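Local coordinates for DMATS type aromatic prenyltransferase (Streptomyces coelicolor, PDB 6ZS0), which probably catalyses transfer of a dimethylallyl group to carbon 5 of the indole ring of tryptophan, as a 5-dimethylallyltryptophan synthase, at residues 175-181 and 260-266. Residues are numbered along the deposited sequence; the frame is centred on the assembly and turned at random.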
loop_
_atom_site.group_PDB
_atom_site.type_symbol
_atom_site.label_atom_id
_atom_site.label_comp_id
_atom_site.label_asym_id
_atom_site.label_seq_id
_atom_site.Cartn_x
_atom_site.Cartn_y
_atom_site.Cartn_z
ATOM N N HIS A 175 -23.265 -1.110 5.312
ATOM C CA HIS A 175 -22.820 -2.501 5.571
ATOM C C HIS A 175 -23.234 -2.952 6.969
ATOM O O HIS A 175 -22.718 -3.958 7.428
ATOM C CB HIS A 175 -21.317 -2.620 5.331
ATOM C CG HIS A 175 -20.976 -2.491 3.897
ATOM N ND1 HIS A 175 -21.307 -3.466 2.974
ATOM C CD2 HIS A 175 -20.375 -1.505 3.212
ATOM C CE1 HIS A 175 -20.893 -3.081 1.783
ATOM N NE2 HIS A 175 -20.325 -1.884 1.901
ATOM N N HIS A 176 -24.187 -2.261 7.588
ATOM C CA HIS A 176 -24.848 -2.707 8.842
ATOM C C HIS A 176 -23.779 -3.149 9.853
ATOM O O HIS A 176 -22.832 -2.351 10.094
ATOM C CB HIS A 176 -25.910 -3.768 8.501
ATOM C CG HIS A 176 -26.935 -3.248 7.550
ATOM N ND1 HIS A 176 -26.793 -3.356 6.171
ATOM C CD2 HIS A 176 -28.080 -2.561 7.760
ATOM C CE1 HIS A 176 -27.825 -2.777 5.577
ATOM N NE2 HIS A 176 -28.635 -2.287 6.532
ATOM N N GLN A 177 -23.894 -4.354 10.420
ATOM C CA GLN A 177 -22.963 -4.841 11.475
ATOM C C GLN A 177 -21.874 -5.741 10.853
ATOM O O GLN A 177 -21.433 -6.677 11.526
ATOM C CB GLN A 177 -23.763 -5.493 12.613
ATOM C CG GLN A 177 -24.639 -4.504 13.397
ATOM C CD GLN A 177 -23.992 -3.155 13.655
ATOM O OE1 GLN A 177 -23.036 -3.026 14.423
ATOM N NE2 GLN A 177 -24.520 -2.122 13.010
ATOM N N ALA A 178 -21.399 -5.412 9.641
ATOM C CA ALA A 178 -20.266 -6.085 8.945
ATOM C C ALA A 178 -19.049 -6.212 9.888
ATOM O O ALA A 178 -18.276 -7.198 9.789
ATOM C CB ALA A 178 -19.922 -5.320 7.687
ATOM N N PHE A 179 -18.848 -5.258 10.781
ATOM C CA PHE A 179 -17.733 -5.301 11.758
ATOM C C PHE A 179 -17.631 -6.689 12.392
ATOM O O PHE A 179 -16.505 -7.183 12.604
ATOM C CB PHE A 179 -17.908 -4.272 12.868
ATOM C CG PHE A 179 -16.768 -4.316 13.840
ATOM C CD1 PHE A 179 -15.564 -3.704 13.533
ATOM C CD2 PHE A 179 -16.871 -5.043 15.018
ATOM C CE1 PHE A 179 -14.502 -3.767 14.421
ATOM C CE2 PHE A 179 -15.804 -5.118 15.897
ATOM C CZ PHE A 179 -14.619 -4.487 15.591
ATOM N N ASP A 180 -18.774 -7.295 12.708
ATOM C CA ASP A 180 -18.844 -8.590 13.444
ATOM C C ASP A 180 -18.440 -9.783 12.565
ATOM O O ASP A 180 -18.202 -10.842 13.148
ATOM C CB ASP A 180 -20.222 -8.756 14.084
ATOM C CG ASP A 180 -20.442 -7.714 15.159
ATOM O OD1 ASP A 180 -19.524 -7.526 15.972
ATOM O OD2 ASP A 180 -21.513 -7.086 15.164
ATOM N N SER A 181 -18.302 -9.618 11.249
ATOM C CA SER A 181 -17.801 -10.660 10.311
ATOM C C SER A 181 -16.264 -10.705 10.305
ATOM O O SER A 181 -15.710 -11.662 9.748
ATOM C CB SER A 181 -18.315 -10.438 8.920
ATOM O OG SER A 181 -17.660 -9.324 8.324
ATOM N N PHE A 260 -15.458 -5.119 1.536
ATOM C CA PHE A 260 -16.943 -5.067 1.467
ATOM C C PHE A 260 -17.365 -4.245 0.238
ATOM O O PHE A 260 -17.129 -3.015 0.224
ATOM C CB PHE A 260 -17.476 -4.481 2.772
ATOM C CG PHE A 260 -17.088 -5.250 4.003
ATOM C CD1 PHE A 260 -17.886 -6.288 4.472
ATOM C CD2 PHE A 260 -15.924 -4.945 4.697
ATOM C CE1 PHE A 260 -17.533 -6.995 5.612
ATOM C CE2 PHE A 260 -15.571 -5.657 5.837
ATOM C CZ PHE A 260 -16.376 -6.684 6.292
ATOM N N THR A 261 -17.972 -4.899 -0.759
ATOM C CA THR A 261 -18.297 -4.286 -2.076
ATOM C C THR A 261 -19.778 -4.460 -2.430
ATOM O O THR A 261 -20.332 -3.533 -3.051
ATOM C CB THR A 261 -17.397 -4.865 -3.166
ATOM O OG1 THR A 261 -17.677 -6.263 -3.240
ATOM C CG2 THR A 261 -15.932 -4.613 -2.874
ATOM N N ASP A 262 -20.393 -5.584 -2.066
ATOM C CA ASP A 262 -21.837 -5.848 -2.321
ATOM C C ASP A 262 -22.672 -4.888 -1.470
ATOM O O ASP A 262 -22.471 -4.795 -0.260
ATOM C CB ASP A 262 -22.196 -7.305 -2.020
ATOM C CG ASP A 262 -21.151 -8.327 -2.450
ATOM O OD1 ASP A 262 -20.580 -9.007 -1.548
ATOM O OD2 ASP A 262 -20.922 -8.449 -3.672
ATOM N N PRO A 263 -23.621 -4.117 -2.051
ATOM C CA PRO A 263 -24.473 -3.238 -1.248
ATOM C C PRO A 263 -25.197 -4.000 -0.122
ATOM O O PRO A 263 -25.706 -5.077 -0.367
ATOM C CB PRO A 263 -25.482 -2.618 -2.244
ATOM C CG PRO A 263 -25.254 -3.341 -3.569
ATOM C CD PRO A 263 -23.890 -4.001 -3.492
ATOM N N GLY A 264 -25.183 -3.442 1.092
ATOM C CA GLY A 264 -25.915 -3.975 2.255
ATOM C C GLY A 264 -25.259 -5.212 2.866
ATOM O O GLY A 264 -25.746 -5.657 3.928
ATOM N N ALA A 265 -24.207 -5.761 2.240
ATOM C CA ALA A 265 -23.582 -7.046 2.641
ATOM C C ALA A 265 -22.891 -6.890 3.997
ATOM O O ALA A 265 -22.222 -5.843 4.222
ATOM C CB ALA A 265 -22.621 -7.526 1.581
ATOM N N GLU A 266 -23.059 -7.889 4.868
ATOM C CA GLU A 266 -22.465 -7.934 6.223
ATOM C C GLU A 266 -21.212 -8.813 6.220
ATOM O O GLU A 266 -20.620 -8.957 7.278
ATOM C CB GLU A 266 -23.499 -8.434 7.230
ATOM C CG GLU A 266 -24.624 -7.436 7.455
ATOM C CD GLU A 266 -25.463 -7.696 8.692
ATOM O OE1 GLU A 266 -25.295 -6.944 9.686
ATOM O OE2 GLU A 266 -26.278 -8.647 8.661
#
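The imidazole of His175 lies against Phe260, whose CB sits over the centre of one face, 3.9 Å from the ring centroid, in a CH-pi contact. The Phe260 ring turns its edge toward that same imidazole, with the two planes at 50°. With CG anti to the carbonyl carbon (chi1 -69°), the His175 ring enters the bend formed by 260-266. His175 ND1 donates to Ala265 O at 2.8 Å. The acceptor lies near the imidazole plane, and the bond meets a lone pair of the carbonyl. His175 CE1 lies 3.1 Å from Asp262 O, at the ring edge; that carbonyl accepts from Ala265 N in the type II turn 262-265. A leucine in place of His175 would probably leave Ala265 O without its side-chain donor and Phe260 CB without an aromatic face to rest on.

The contact joins two connections of the ABBA barrel. One follows helix 162-175 on its way to strand 191-195; the other links the antiparallel strands 254-260 and 270-275. Leu170 of that helix also touches Phe260.

Ala178 CB packs on Phe260 CE1 at 3.6 Å. Ser181 OG reaches the edge of the same ring, in its plane, and donates to Ala178 O. Ala178 CA makes a CA-H...O contact with Glu266 O at 3.3 Å. The extended Glu266 side chain brings OE1 to the type II' turn 175-178. Glu266 OE1 accepts from Gln177 N at 3.0 Å through the anti lone pair. Gln177 OE1 is hydrogen-bonded to Arg167 of helix 162-175. His176 ND1 adds a weak bond to Gly264 O.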